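Side-chain contacts in probable acetyltransferase (Agrobacterium tumefaciens, PDB 2GE3), which probably transfers the acetyl group of acetyl coenzyme A to an acceptor, as a member of the GNAT acetyltransferase family: residues K11-E16 with D52-D57; R105-T110 with E138-A143; S125-N130 with D150-D155. All blocks are in the same frame, centred on the assembly; numbering follows the deposited sequence.

Interaction 1: residues K11-E16 with D52-D57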
loop_
_atom_site.group_PDB
_atom_site.type_symbol
_atom_site.label_atom_id
_atom_site.label_comp_id
_atom_site.label_asym_id
_atom_site.label_seq_id
_atom_site.Cartn_x
_atom_site.Cartn_y
_atom_site.Cartn_z
ATOM N N LYS A 11 -21.916 -13.384 -8.639
ATOM C CA LYS A 11 -22.514 -13.566 -7.324
ATOM C C LYS A 11 -21.418 -13.352 -6.284
ATOM O O LYS A 11 -20.231 -13.445 -6.632
ATOM C CB LYS A 11 -23.072 -14.984 -7.205
ATOM C CG LYS A 11 -22.020 -16.004 -7.591
ATOM C CD LYS A 11 -22.610 -17.368 -7.839
ATOM C CE LYS A 11 -23.746 -17.338 -8.870
ATOM N NZ LYS A 11 -23.712 -18.590 -9.701
ATOM N N PRO A 12 -21.814 -13.060 -5.013
ATOM C CA PRO A 12 -20.815 -13.002 -3.920
ATOM C C PRO A 12 -20.097 -14.323 -3.823
ATOM O O PRO A 12 -20.632 -15.354 -4.182
ATOM C CB PRO A 12 -21.643 -12.629 -2.646
ATOM C CG PRO A 12 -22.889 -11.962 -3.231
ATOM C CD PRO A 12 -23.174 -12.751 -4.545
ATOM N N ILE A 13 -18.832 -14.298 -3.484
ATOM C CA ILE A 13 -18.096 -15.535 -3.389
ATOM C C ILE A 13 -18.587 -16.346 -2.143
ATOM O O ILE A 13 -18.924 -15.772 -1.058
ATOM C CB ILE A 13 -16.573 -15.282 -3.351
ATOM C CG1 ILE A 13 -15.808 -16.583 -3.697
ATOM C CG2 ILE A 13 -16.180 -14.699 -1.978
ATOM C CD1 ILE A 13 -14.243 -16.387 -4.095
ATOM N N ARG A 14 -18.654 -17.674 -2.315
ATOM C CA ARG A 14 -18.937 -18.570 -1.203
ATOM C C ARG A 14 -17.773 -19.555 -1.010
ATOM O O ARG A 14 -16.920 -19.730 -1.918
ATOM C CB ARG A 14 -20.244 -19.288 -1.477
ATOM C CG ARG A 14 -21.475 -18.340 -1.565
ATOM C CD ARG A 14 -22.853 -19.106 -1.605
ATOM N NE ARG A 14 -22.858 -20.178 -2.595
ATOM C CZ ARG A 14 -23.295 -20.097 -3.860
ATOM N NH1 ARG A 14 -23.823 -18.977 -4.348
ATOM N NH2 ARG A 14 -23.234 -21.171 -4.641
ATOM N N ALA A 15 -17.733 -20.190 0.169
ATOM C CA ALA A 15 -16.721 -21.203 0.534
ATOM C C ALA A 15 -16.415 -22.244 -0.568
ATOM O O ALA A 15 -15.266 -22.662 -0.738
ATOM C CB ALA A 15 -17.121 -21.940 1.857
ATOM N N GLU A 16 -17.447 -22.694 -1.273
ATOM C CA GLU A 16 -17.290 -23.692 -2.324
ATOM C C GLU A 16 -16.435 -23.213 -3.561
ATOM O O GLU A 16 -15.816 -24.029 -4.250
ATOM C CB GLU A 16 -18.679 -24.078 -2.770
ATOM C CG GLU A 16 -19.321 -23.060 -3.660
ATOM C CD GLU A 16 -20.794 -23.321 -3.829
ATOM O OE1 GLU A 16 -21.575 -22.704 -3.070
ATOM O OE2 GLU A 16 -21.156 -24.172 -4.697
ATOM N N ASP A 52 -12.138 -15.284 5.586
ATOM C CA ASP A 52 -12.066 -13.988 6.293
ATOM C C ASP A 52 -12.900 -12.854 5.645
ATOM O O ASP A 52 -13.602 -12.086 6.321
ATOM C CB ASP A 52 -10.589 -13.558 6.316
ATOM C CG ASP A 52 -10.302 -12.389 7.259
ATOM O OD1 ASP A 52 -10.742 -12.396 8.439
ATOM O OD2 ASP A 52 -9.574 -11.463 6.835
HETATM N N MSE A 53 -12.782 -12.720 4.331
HETATM C CA MSE A 53 -13.569 -11.761 3.593
HETATM C C MSE A 53 -15.088 -11.965 3.770
HETATM O O MSE A 53 -15.811 -11.012 4.049
HETATM C CB MSE A 53 -13.200 -11.873 2.131
HETATM C CG MSE A 53 -11.713 -11.609 1.941
HETATM SE SE MSE A 53 -11.420 -9.715 1.498
HETATM C CE MSE A 53 -11.490 -9.992 -0.535
ATOM N N ILE A 54 -15.555 -13.202 3.585
ATOM C CA ILE A 54 -16.939 -13.540 3.776
ATOM C C ILE A 54 -17.366 -13.183 5.221
ATOM O O ILE A 54 -18.399 -12.574 5.438
ATOM C CB ILE A 54 -17.174 -15.038 3.483
ATOM C CG1 ILE A 54 -16.955 -15.309 1.990
ATOM C CG2 ILE A 54 -18.554 -15.507 3.967
ATOM C CD1 ILE A 54 -17.055 -16.792 1.613
ATOM N N GLU A 55 -16.532 -13.520 6.190
ATOM C CA GLU A 55 -16.915 -13.437 7.586
ATOM C C GLU A 55 -17.050 -11.978 8.021
ATOM O O GLU A 55 -18.016 -11.603 8.718
ATOM C CB GLU A 55 -15.951 -14.267 8.460
ATOM C CG GLU A 55 -16.366 -15.797 8.737
ATOM C CD GLU A 55 -17.091 -16.637 7.582
ATOM O OE1 GLU A 55 -18.349 -16.785 7.736
ATOM O OE2 GLU A 55 -16.442 -17.195 6.599
ATOM N N ASN A 56 -16.113 -11.169 7.536
ATOM C CA ASN A 56 -16.060 -9.729 7.762
ATOM C C ASN A 56 -16.735 -8.864 6.702
ATOM O O ASN A 56 -16.537 -7.638 6.661
ATOM C CB ASN A 56 -14.618 -9.312 7.916
ATOM C CG ASN A 56 -13.947 -10.079 9.005
ATOM O OD1 ASN A 56 -14.553 -10.322 10.060
ATOM N ND2 ASN A 56 -12.734 -10.527 8.752
ATOM N N ASP A 57 -17.520 -9.534 5.852
ATOM C CA ASP A 57 -18.459 -8.903 4.955
ATOM C C ASP A 57 -17.836 -8.003 3.845
ATOM O O ASP A 57 -18.551 -7.147 3.292
ATOM C CB ASP A 57 -19.535 -8.178 5.793
ATOM C CG ASP A 57 -20.836 -7.982 5.029
ATOM O OD1 ASP A 57 -21.349 -8.982 4.463
ATOM O OD2 ASP A 57 -21.345 -6.825 4.971
#

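Interaction 2: residues R105-T110 with E138-A143. With ACO (acetyl coenzyme *a), chain E.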
loop_
_atom_site.group_PDB
_atom_site.type_symbol
_atom_site.label_atom_id
_atom_site.label_comp_id
_atom_site.label_asym_id
_atom_site.label_seq_id
_atom_site.Cartn_x
_atom_site.Cartn_y
_atom_site.Cartn_z
ATOM N N ARG A 105 -19.405 -5.320 -15.555
ATOM C CA ARG A 105 -20.466 -5.844 -14.696
ATOM C C ARG A 105 -19.988 -6.262 -13.336
ATOM O O ARG A 105 -20.619 -5.992 -12.345
ATOM C CB ARG A 105 -21.177 -7.087 -15.335
ATOM C CG ARG A 105 -21.924 -6.898 -16.669
ATOM C CD ARG A 105 -22.883 -8.061 -16.731
ATOM N NE ARG A 105 -22.493 -9.090 -17.577
ATOM C CZ ARG A 105 -22.786 -10.381 -17.418
ATOM N NH1 ARG A 105 -23.409 -10.869 -16.349
ATOM N NH2 ARG A 105 -22.377 -11.195 -18.369
ATOM N N LEU A 106 -18.899 -7.001 -13.289
ATOM C CA LEU A 106 -18.280 -7.371 -11.995
ATOM C C LEU A 106 -17.900 -6.144 -11.154
ATOM O O LEU A 106 -18.156 -6.136 -9.937
ATOM C CB LEU A 106 -17.013 -8.158 -12.280
ATOM C CG LEU A 106 -16.528 -9.523 -11.778
ATOM C CD1 LEU A 106 -17.543 -10.525 -11.277
ATOM C CD2 LEU A 106 -15.599 -10.115 -12.950
HETATM N N MSE A 107 -17.288 -5.121 -11.774
HETATM C CA MSE A 107 -16.974 -3.882 -11.077
HETATM C C MSE A 107 -18.186 -3.169 -10.509
HETATM O O MSE A 107 -18.162 -2.804 -9.376
HETATM C CB MSE A 107 -16.269 -2.888 -11.986
HETATM C CG MSE A 107 -15.175 -2.045 -11.258
HETATM SE SE MSE A 107 -13.770 -1.626 -12.688
HETATM C CE MSE A 107 -14.149 -3.281 -13.472
ATOM N N ARG A 108 -19.247 -2.964 -11.317
ATOM C CA ARG A 108 -20.486 -2.376 -10.823
ATOM C C ARG A 108 -21.094 -3.018 -9.607
ATOM O O ARG A 108 -21.605 -2.316 -8.707
ATOM C CB ARG A 108 -21.529 -2.289 -11.961
ATOM C CG ARG A 108 -20.989 -1.459 -13.065
ATOM C CD ARG A 108 -21.924 -0.664 -13.861
ATOM N NE ARG A 108 -21.632 -0.874 -15.256
ATOM C CZ ARG A 108 -21.085 -0.030 -16.115
ATOM N NH1 ARG A 108 -20.686 1.289 -15.800
ATOM N NH2 ARG A 108 -20.982 -0.533 -17.356
ATOM N N ARG A 109 -21.153 -4.349 -9.623
ATOM C CA ARG A 109 -21.674 -5.095 -8.481
ATOM C C ARG A 109 -20.777 -4.918 -7.267
ATOM O O ARG A 109 -21.255 -4.815 -6.114
ATOM C CB ARG A 109 -21.776 -6.593 -8.795
ATOM C CG ARG A 109 -22.979 -6.945 -9.779
ATOM C CD ARG A 109 -24.348 -6.689 -9.010
ATOM N NE ARG A 109 -24.533 -7.652 -7.899
ATOM C CZ ARG A 109 -24.844 -8.949 -8.075
ATOM N NH1 ARG A 109 -24.949 -9.470 -9.314
ATOM N NH2 ARG A 109 -25.009 -9.745 -7.024
ATOM N N THR A 110 -19.473 -4.964 -7.502
ATOM C CA THR A 110 -18.486 -4.946 -6.419
ATOM C C THR A 110 -18.439 -3.546 -5.779
ATOM O O THR A 110 -18.374 -3.447 -4.576
ATOM C CB THR A 110 -17.093 -5.439 -6.899
ATOM O OG1 THR A 110 -17.246 -6.749 -7.469
ATOM C CG2 THR A 110 -15.997 -5.492 -5.711
ATOM N N GLU A 138 -11.432 3.949 -16.416
ATOM C CA GLU A 138 -11.982 5.266 -16.829
ATOM C C GLU A 138 -13.511 5.234 -17.068
ATOM O O GLU A 138 -14.213 6.068 -16.569
ATOM C CB GLU A 138 -11.254 5.816 -18.082
ATOM C CG GLU A 138 -9.783 6.143 -17.669
ATOM C CD GLU A 138 -8.886 6.534 -18.843
ATOM O OE1 GLU A 138 -9.277 6.286 -19.998
ATOM O OE2 GLU A 138 -7.761 7.036 -18.624
ATOM N N LYS A 139 -13.991 4.224 -17.806
ATOM C CA LYS A 139 -15.371 4.099 -18.157
ATOM C C LYS A 139 -16.184 3.995 -16.882
ATOM O O LYS A 139 -17.197 4.621 -16.762
ATOM C CB LYS A 139 -15.562 2.837 -18.994
ATOM C CG LYS A 139 -16.933 2.605 -19.398
ATOM C CD LYS A 139 -17.268 1.153 -19.539
ATOM C CE LYS A 139 -16.269 0.387 -20.431
ATOM N NZ LYS A 139 -16.859 -1.012 -20.689
ATOM N N ILE A 140 -15.752 3.163 -15.929
ATOM C CA ILE A 140 -16.515 2.989 -14.690
ATOM C C ILE A 140 -16.551 4.292 -13.858
ATOM O O ILE A 140 -17.438 4.436 -13.085
ATOM C CB ILE A 140 -15.894 1.860 -13.836
ATOM C CG1 ILE A 140 -16.014 0.499 -14.561
ATOM C CG2 ILE A 140 -16.542 1.788 -12.446
ATOM C CD1 ILE A 140 -17.377 0.042 -14.977
ATOM N N GLY A 141 -15.567 5.206 -14.011
ATOM C CA GLY A 141 -15.567 6.481 -13.324
ATOM C C GLY A 141 -14.393 6.628 -12.309
ATOM O O GLY A 141 -14.391 7.558 -11.520
ATOM N N PHE A 142 -13.343 5.784 -12.378
ATOM C CA PHE A 142 -12.121 6.029 -11.588
ATOM C C PHE A 142 -11.406 7.273 -12.138
ATOM O O PHE A 142 -11.432 7.496 -13.301
ATOM C CB PHE A 142 -11.176 4.848 -11.583
ATOM C CG PHE A 142 -11.617 3.770 -10.659
ATOM C CD1 PHE A 142 -12.658 2.897 -11.022
ATOM C CD2 PHE A 142 -10.981 3.592 -9.427
ATOM C CE1 PHE A 142 -13.052 1.869 -10.170
ATOM C CE2 PHE A 142 -11.390 2.567 -8.545
ATOM C CZ PHE A 142 -12.402 1.680 -8.916
ATOM N N ALA A 143 -10.873 8.104 -11.257
ATOM C CA ALA A 143 -10.053 9.231 -11.572
ATOM C C ALA A 143 -8.569 8.830 -11.470
ATOM O O ALA A 143 -8.134 8.100 -10.519
ATOM C CB ALA A 143 -10.380 10.403 -10.575
HETATM N N1A ACO E . -6.968 -0.402 -25.491
HETATM C C2A ACO E . -7.888 0.513 -25.184
HETATM N N3A ACO E . -9.125 0.145 -24.805
HETATM C C4A ACO E . -9.477 -1.164 -24.757
HETATM C C5A ACO E . -8.529 -2.197 -25.054
HETATM C C6A ACO E . -7.199 -1.749 -25.451
HETATM N N6A ACO E . -6.267 -2.753 -25.722
HETATM N N7A ACO E . -9.177 -3.428 -24.974
HETATM C C8A ACO E . -10.435 -3.218 -24.587
HETATM N N9A ACO E . -10.610 -1.872 -24.497
HETATM C C1B ACO E . -11.835 -1.250 -24.064
HETATM C C2B ACO E . -13.123 -1.859 -24.591
HETATM O O2B ACO E . -13.437 -1.122 -25.792
HETATM C C3B ACO E . -13.988 -1.525 -23.367
HETATM O O3B ACO E . -14.234 -0.110 -23.355
HETATM P P3B ACO E . -15.490 0.664 -24.076
HETATM O O7A ACO E . -15.412 0.597 -25.597
HETATM O O8A ACO E . -15.127 2.059 -23.562
HETATM O O9A ACO E . -16.695 -0.121 -23.678
HETATM C C4B ACO E . -13.099 -1.732 -22.140
HETATM O O4B ACO E . -11.791 -1.448 -22.622
HETATM C C5B ACO E . -13.129 -3.208 -21.653
HETATM O O5B ACO E . -14.350 -3.418 -20.962
HETATM P P1A ACO E . -14.863 -4.791 -20.468
HETATM O O1A ACO E . -15.857 -4.417 -19.435
HETATM O O2A ACO E . -15.168 -5.430 -21.806
HETATM O O3A ACO E . -13.509 -5.381 -19.794
HETATM P P2A ACO E . -13.098 -6.849 -19.446
HETATM O O4A ACO E . -14.187 -7.865 -19.300
HETATM O O5A ACO E . -12.023 -7.155 -20.454
HETATM O O6A ACO E . -12.439 -6.631 -17.953
HETATM C CBP ACO E . -10.114 -6.516 -17.203
HETATM C CCP ACO E . -11.295 -5.759 -17.835
HETATM C CDP ACO E . -8.874 -5.563 -17.272
HETATM C CEP ACO E . -10.419 -6.925 -15.762
HETATM C CAP ACO E . -9.817 -7.900 -17.909
HETATM O OAP ACO E . -9.550 -7.588 -19.254
HETATM C C9P ACO E . -8.671 -8.747 -17.430
HETATM O O9P ACO E . -8.858 -9.585 -16.549
HETATM N N8P ACO E . -7.457 -8.587 -17.995
HETATM C C7P ACO E . -6.311 -9.341 -17.436
HETATM C C6P ACO E . -6.043 -9.069 -15.971
HETATM C C5P ACO E . -6.025 -7.634 -15.505
HETATM O O5P ACO E . -5.570 -6.717 -16.182
HETATM N N4P ACO E . -6.479 -7.422 -14.262
HETATM C C3P ACO E . -6.823 -6.088 -13.814
HETATM C C2P ACO E . -5.564 -5.264 -13.696
HETATM S S1P ACO E . -4.567 -5.869 -12.355
HETATM C C ACO E . -4.225 -4.235 -12.276
HETATM O O ACO E . -5.036 -3.473 -12.729
HETATM C CH3 ACO E . -2.960 -3.870 -11.540
#

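Interaction 3: residues S125-N130 with D150-D155. With ACO (acetyl coenzyme *a), chain E.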
loop_
_atom_site.group_PDB
_atom_site.type_symbol
_atom_site.label_atom_id
_atom_site.label_comp_id
_atom_site.label_asym_id
_atom_site.label_seq_id
_atom_site.Cartn_x
_atom_site.Cartn_y
_atom_site.Cartn_z
ATOM N N SER A 125 -4.122 0.273 -8.295
ATOM C CA SER A 125 -2.901 0.537 -9.057
ATOM C C SER A 125 -2.947 -0.276 -10.335
ATOM O O SER A 125 -3.321 -1.419 -10.268
ATOM C CB SER A 125 -1.721 0.068 -8.232
ATOM O OG SER A 125 -1.474 1.166 -7.320
ATOM N N VAL A 126 -2.577 0.295 -11.473
ATOM C CA VAL A 126 -2.594 -0.401 -12.736
ATOM C C VAL A 126 -1.300 -0.130 -13.538
ATOM O O VAL A 126 -0.799 1.004 -13.535
ATOM C CB VAL A 126 -3.902 -0.030 -13.534
ATOM C CG1 VAL A 126 -3.963 1.518 -13.864
ATOM C CG2 VAL A 126 -4.057 -0.830 -14.730
ATOM N N HIS A 127 -0.781 -1.154 -14.227
ATOM C CA HIS A 127 0.368 -0.959 -15.083
ATOM C C HIS A 127 0.061 0.025 -16.179
ATOM O O HIS A 127 -1.003 -0.048 -16.828
ATOM C CB HIS A 127 0.926 -2.291 -15.662
ATOM C CG HIS A 127 1.343 -3.300 -14.639
ATOM N ND1 HIS A 127 1.666 -4.596 -14.962
ATOM C CD2 HIS A 127 1.486 -3.218 -13.291
ATOM C CE1 HIS A 127 1.939 -5.279 -13.865
ATOM N NE2 HIS A 127 1.800 -4.476 -12.834
ATOM N N ALA A 128 1.003 0.943 -16.427
ATOM C CA ALA A 128 0.766 2.060 -17.369
ATOM C C ALA A 128 0.505 1.557 -18.788
ATOM O O ALA A 128 -0.130 2.247 -19.619
ATOM C CB ALA A 128 1.887 3.137 -17.365
ATOM N N ASP A 129 1.008 0.368 -19.064
ATOM C CA ASP A 129 0.816 -0.240 -20.352
ATOM C C ASP A 129 -0.412 -1.214 -20.432
ATOM O O ASP A 129 -0.698 -1.751 -21.489
ATOM C CB ASP A 129 2.131 -0.876 -20.824
ATOM C CG ASP A 129 2.578 -2.081 -19.947
ATOM O OD1 ASP A 129 1.917 -2.395 -18.916
ATOM O OD2 ASP A 129 3.617 -2.736 -20.301
ATOM N N ASN A 130 -1.185 -1.358 -19.342
ATOM C CA ASN A 130 -2.376 -2.205 -19.373
ATOM C C ASN A 130 -3.564 -1.399 -19.929
ATOM O O ASN A 130 -4.412 -0.947 -19.150
ATOM C CB ASN A 130 -2.696 -2.686 -17.966
ATOM C CG ASN A 130 -3.749 -3.795 -17.933
ATOM O OD1 ASN A 130 -4.467 -4.031 -18.889
ATOM N ND2 ASN A 130 -3.782 -4.532 -16.834
ATOM N N ASP A 150 8.750 3.590 -12.662
ATOM C CA ASP A 150 9.514 2.385 -12.313
ATOM C C ASP A 150 8.990 1.644 -11.049
ATOM O O ASP A 150 9.753 1.116 -10.304
ATOM C CB ASP A 150 11.000 2.702 -12.082
ATOM C CG ASP A 150 11.730 3.191 -13.341
ATOM O OD1 ASP A 150 11.074 3.148 -14.442
ATOM O OD2 ASP A 150 12.975 3.612 -13.196
ATOM N N ALA A 151 7.716 1.621 -10.822
ATOM C CA ALA A 151 7.186 1.079 -9.560
ATOM C C ALA A 151 7.077 -0.461 -9.618
ATOM O O ALA A 151 6.991 -1.088 -8.586
ATOM C CB ALA A 151 5.844 1.698 -9.201
ATOM N N VAL A 152 7.166 -1.035 -10.823
ATOM C CA VAL A 152 6.891 -2.477 -11.098
ATOM C C VAL A 152 8.133 -2.984 -11.831
ATOM O O VAL A 152 8.715 -2.281 -12.643
ATOM C CB VAL A 152 5.542 -2.672 -11.914
ATOM C CG1 VAL A 152 5.333 -4.139 -12.415
ATOM C CG2 VAL A 152 4.339 -2.331 -11.086
ATOM N N SER A 153 8.612 -4.154 -11.499
ATOM C CA SER A 153 9.724 -4.745 -12.283
ATOM C C SER A 153 9.250 -6.171 -12.540
ATOM O O SER A 153 8.764 -6.827 -11.605
ATOM C CB SER A 153 10.991 -4.774 -11.440
ATOM O OG SER A 153 12.091 -5.288 -12.130
ATOM N N ILE A 154 9.253 -6.637 -13.770
ATOM C CA ILE A 154 8.721 -7.982 -13.958
ATOM C C ILE A 154 9.752 -9.098 -14.315
ATOM O O ILE A 154 9.681 -10.255 -13.818
ATOM C CB ILE A 154 7.455 -8.034 -14.822
ATOM C CG1 ILE A 154 6.286 -7.554 -13.995
ATOM C CG2 ILE A 154 7.181 -9.501 -15.262
ATOM C CD1 ILE A 154 4.951 -7.339 -14.765
ATOM N N ASP A 155 10.688 -8.801 -15.185
ATOM C CA ASP A 155 11.828 -9.657 -15.283
ATOM C C ASP A 155 12.922 -8.793 -15.879
ATOM O O ASP A 155 13.186 -8.798 -17.078
ATOM C CB ASP A 155 11.526 -10.975 -16.035
ATOM C CG ASP A 155 10.867 -10.768 -17.379
ATOM O OD1 ASP A 155 9.815 -11.447 -17.646
ATOM O OD2 ASP A 155 11.445 -9.950 -18.144
HETATM N N1A ACO E . -6.968 -0.402 -25.491
HETATM C C2A ACO E . -7.888 0.513 -25.184
HETATM N N3A ACO E . -9.125 0.145 -24.805
HETATM C C4A ACO E . -9.477 -1.164 -24.757
HETATM C C5A ACO E . -8.529 -2.197 -25.054
HETATM C C6A ACO E . -7.199 -1.749 -25.451
HETATM N N6A ACO E . -6.267 -2.753 -25.722
HETATM N N7A ACO E . -9.177 -3.428 -24.974
HETATM C C8A ACO E . -10.435 -3.218 -24.587
HETATM N N9A ACO E . -10.610 -1.872 -24.497
HETATM C C1B ACO E . -11.835 -1.250 -24.064
HETATM C C2B ACO E . -13.123 -1.859 -24.591
HETATM O O2B ACO E . -13.437 -1.122 -25.792
HETATM C C3B ACO E . -13.988 -1.525 -23.367
HETATM O O3B ACO E . -14.234 -0.110 -23.355
HETATM P P3B ACO E . -15.490 0.664 -24.076
HETATM O O7A ACO E . -15.412 0.597 -25.597
HETATM O O8A ACO E . -15.127 2.059 -23.562
HETATM O O9A ACO E . -16.695 -0.121 -23.678
HETATM C C4B ACO E . -13.099 -1.732 -22.140
HETATM O O4B ACO E . -11.791 -1.448 -22.622
HETATM C C5B ACO E . -13.129 -3.208 -21.653
HETATM O O5B ACO E . -14.350 -3.418 -20.962
HETATM P P1A ACO E . -14.863 -4.791 -20.468
HETATM O O1A ACO E . -15.857 -4.417 -19.435
HETATM O O2A ACO E . -15.168 -5.430 -21.806
HETATM O O3A ACO E . -13.509 -5.381 -19.794
HETATM P P2A ACO E . -13.098 -6.849 -19.446
HETATM O O4A ACO E . -14.187 -7.865 -19.300
HETATM O O5A ACO E . -12.023 -7.155 -20.454
HETATM O O6A ACO E . -12.439 -6.631 -17.953
HETATM C CBP ACO E . -10.114 -6.516 -17.203
HETATM C CCP ACO E . -11.295 -5.759 -17.835
HETATM C CDP ACO E . -8.874 -5.563 -17.272
HETATM C CEP ACO E . -10.419 -6.925 -15.762
HETATM C CAP ACO E . -9.817 -7.900 -17.909
HETATM O OAP ACO E . -9.550 -7.588 -19.254
HETATM C C9P ACO E . -8.671 -8.747 -17.430
HETATM O O9P ACO E . -8.858 -9.585 -16.549
HETATM N N8P ACO E . -7.457 -8.587 -17.995
HETATM C C7P ACO E . -6.311 -9.341 -17.436
HETATM C C6P ACO E . -6.043 -9.069 -15.971
HETATM C C5P ACO E . -6.025 -7.634 -15.505
HETATM O O5P ACO E . -5.570 -6.717 -16.182
HETATM N N4P ACO E . -6.479 -7.422 -14.262
HETATM C C3P ACO E . -6.823 -6.088 -13.814
HETATM C C2P ACO E . -5.564 -5.264 -13.696
HETATM S S1P ACO E . -4.567 -5.869 -12.355
HETATM C C ACO E . -4.225 -4.235 -12.276
HETATM O O ACO E . -5.036 -3.473 -12.729
HETATM C CH3 ACO E . -2.960 -3.870 -11.540
#

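Interaction 1: residues K11-E16 with D52-D57
Ile54, in the last turn of helix 43-55, reaches across to the chain just after strand 9-12, where Ile13, Arg14 and Ala15 receive it. It sets out toward the loop, and CG1 lies anti to the carbonyl carbon (chi1 -67°) with CD1 extended beyond it, so the long branch of the side chain makes the approach. The methyl CD1 of Ile54 ends against backbone, 3.4 Å from Ile13 O and 3.8 Å from both Arg14 CA and Ala15 N. Further back, the side chains of Ile13 and Ile54 meet at about a right angle, the short branch of one against the long branch of the other, Ile13 CG2 lying 4.1 Å from Ile54 CG1. Ile13 is buried and also packs on Val50 of the same helix and on Gln60 and Val62 of strand 60-65.

The side chain of Arg14 sets out away from the helix, and its guanidinium pairs with Glu16. NE and NH2 of Arg14 grip a single oxygen side-on, Glu16 OE1, at 2.9 and 2.8 Å. That oxygen lies in the guanidinium plane, yet both nitrogens reach it from one face of the carboxylate. Beyond Ile54 the helix closes with a Schellman motif, in which Asp57, at positive phi, is the C-prime residue.

Between the two segments the chemistry is purely van der Waals: one isoleucine fits against a neighbouring isoleucine and a run of backbone, joining the last turn of helix 43-55 to the loop that follows strand 9-12, while the charged pair is settled locally within the loop.

Interaction 2: residues R105-T110 with E138-A143
Ile140, in the last turn of helix 131-140, presents its side chain to helix 102-117 between Met107, a selenomethionine, and Arg108. From CB, which is directed at the other helix, the side chain divides. CG1 takes the position anti to the carbonyl carbon (chi1 -65°) and meets the selenium, with Ile140 CG1 3.6 Å from Met107 SE. A second turn at chi2 (-56°) swings CD1 outward to the arginine. There the methyl lies over one face of the Arg108 guanidinium, displaced toward its rim, with Ile140 CD1 3.6 Å from Arg108 NH1 and 3.9 Å from Arg108 CZ. The arginine is bent at chi2 and chi3, and its end comes nearer than the start of the side chain would suggest; it also touches a crystal neighbour, so its pose may owe something to the lattice.

Met107 is buried. Beyond Ile140 its selenium approaches the ring of Phe142 obliquely, SE lying 4.4 Å from Phe142 CE1. Phe142 in turn packs on Met164 and Ile166 of strand 158-167, which ties this apolar layer to the sheet.

Next to Ile140 in the chain, Lys139 serves the ligand. Its NZ donates to O9A of the acetyl coenzyme A 3'-phosphate at 3.1 Å and more weakly to O5B at 3.5 Å. Gly101, just before helix 102-117, and Gly103 and Ala104 in its first turn bind the same cofactor through their backbone nitrogens.

The contact is thus apolar within, where buried Met107 and Phe142 meet the partly exposed Ile140; on the outer side the Ile140 methyl lies against the face of the exposed Arg108. With Arg108 NH2 5.3 Å from Lys139 NZ, both cations may add to the positive potential near the cofactor phosphates.

Interaction 3: residues S125-N130 with D150-D155
The imidazole of His127, at the end of strand 121-127, is met by two apolar side chains, Val152 and Ile154. Both methyls of Val152 touch it: Val152 CG1 is 3.6 Å from His127 NE2, and Val152 CG2 is 3.7 Å from His127 CD2. Alongside, the end of the long branch of Ile154 comes in at CE1, with Ile154 CD1 3.8 Å from His127 CE1. Val152 CG1 and Ile154 CD1 approach the ring obliquely, and the side chains of His127 and Val152 stand roughly at right angles.

In the next shell, His127 ND1 is hydrogen-bonded to Lys33 O, which helps set the rotation of the ring, while CD2, NE2 and CE1 meet the hydrocarbon. Val152 belongs to a classic beta bulge, in which Ala151 and Val152 both face Ile159. The second subunit meets the strand and the residue after it: Ala151 O accepts from Arg83 NH1 of that chain, and Ile154 packs on its Thr82.

On the other flank the chain leaves His127 in a type I turn closed by Asn130 N to His127 O, 2.8 Å. The turn delivers Asn130 to the N-cap of helix 131-140, where OD1 bonds weakly to Ala133 N. Its amide ND2 donates almost straight (166°) to the pantetheine carbonyl O5P of acetyl coenzyme A, 2.9 Å away.

A strand end leading by a tight turn into a helix is consistent with the pantetheine side of the GNAT cofactor site, where the arm runs past a central strand; the diphosphate typically sits at the loop before helix 102-117.

Overall arrangement
The three contacts are spread along one mixed sheet and its helices. Interactions 1 and 3 lie on opposite sides of the chain's centre, about 29 Å apart between centres, and both reach the sheet. Interaction 2 is about 21 Å from each, centre to centre; its nearest atoms come within about 4 Å of interaction 1 and 8 Å of interaction 3. The segments of interactions 2 and 3 alternate along the chain, in the order 105-110, 125-130, 138-143, 150-155. Both touch acetyl coenzyme A, at the 3'-phosphate end and along the pantetheine arm respectively. Interaction 1 instead packs a helix end, and interaction 3 borders the second subunit more widely than interaction 2 does.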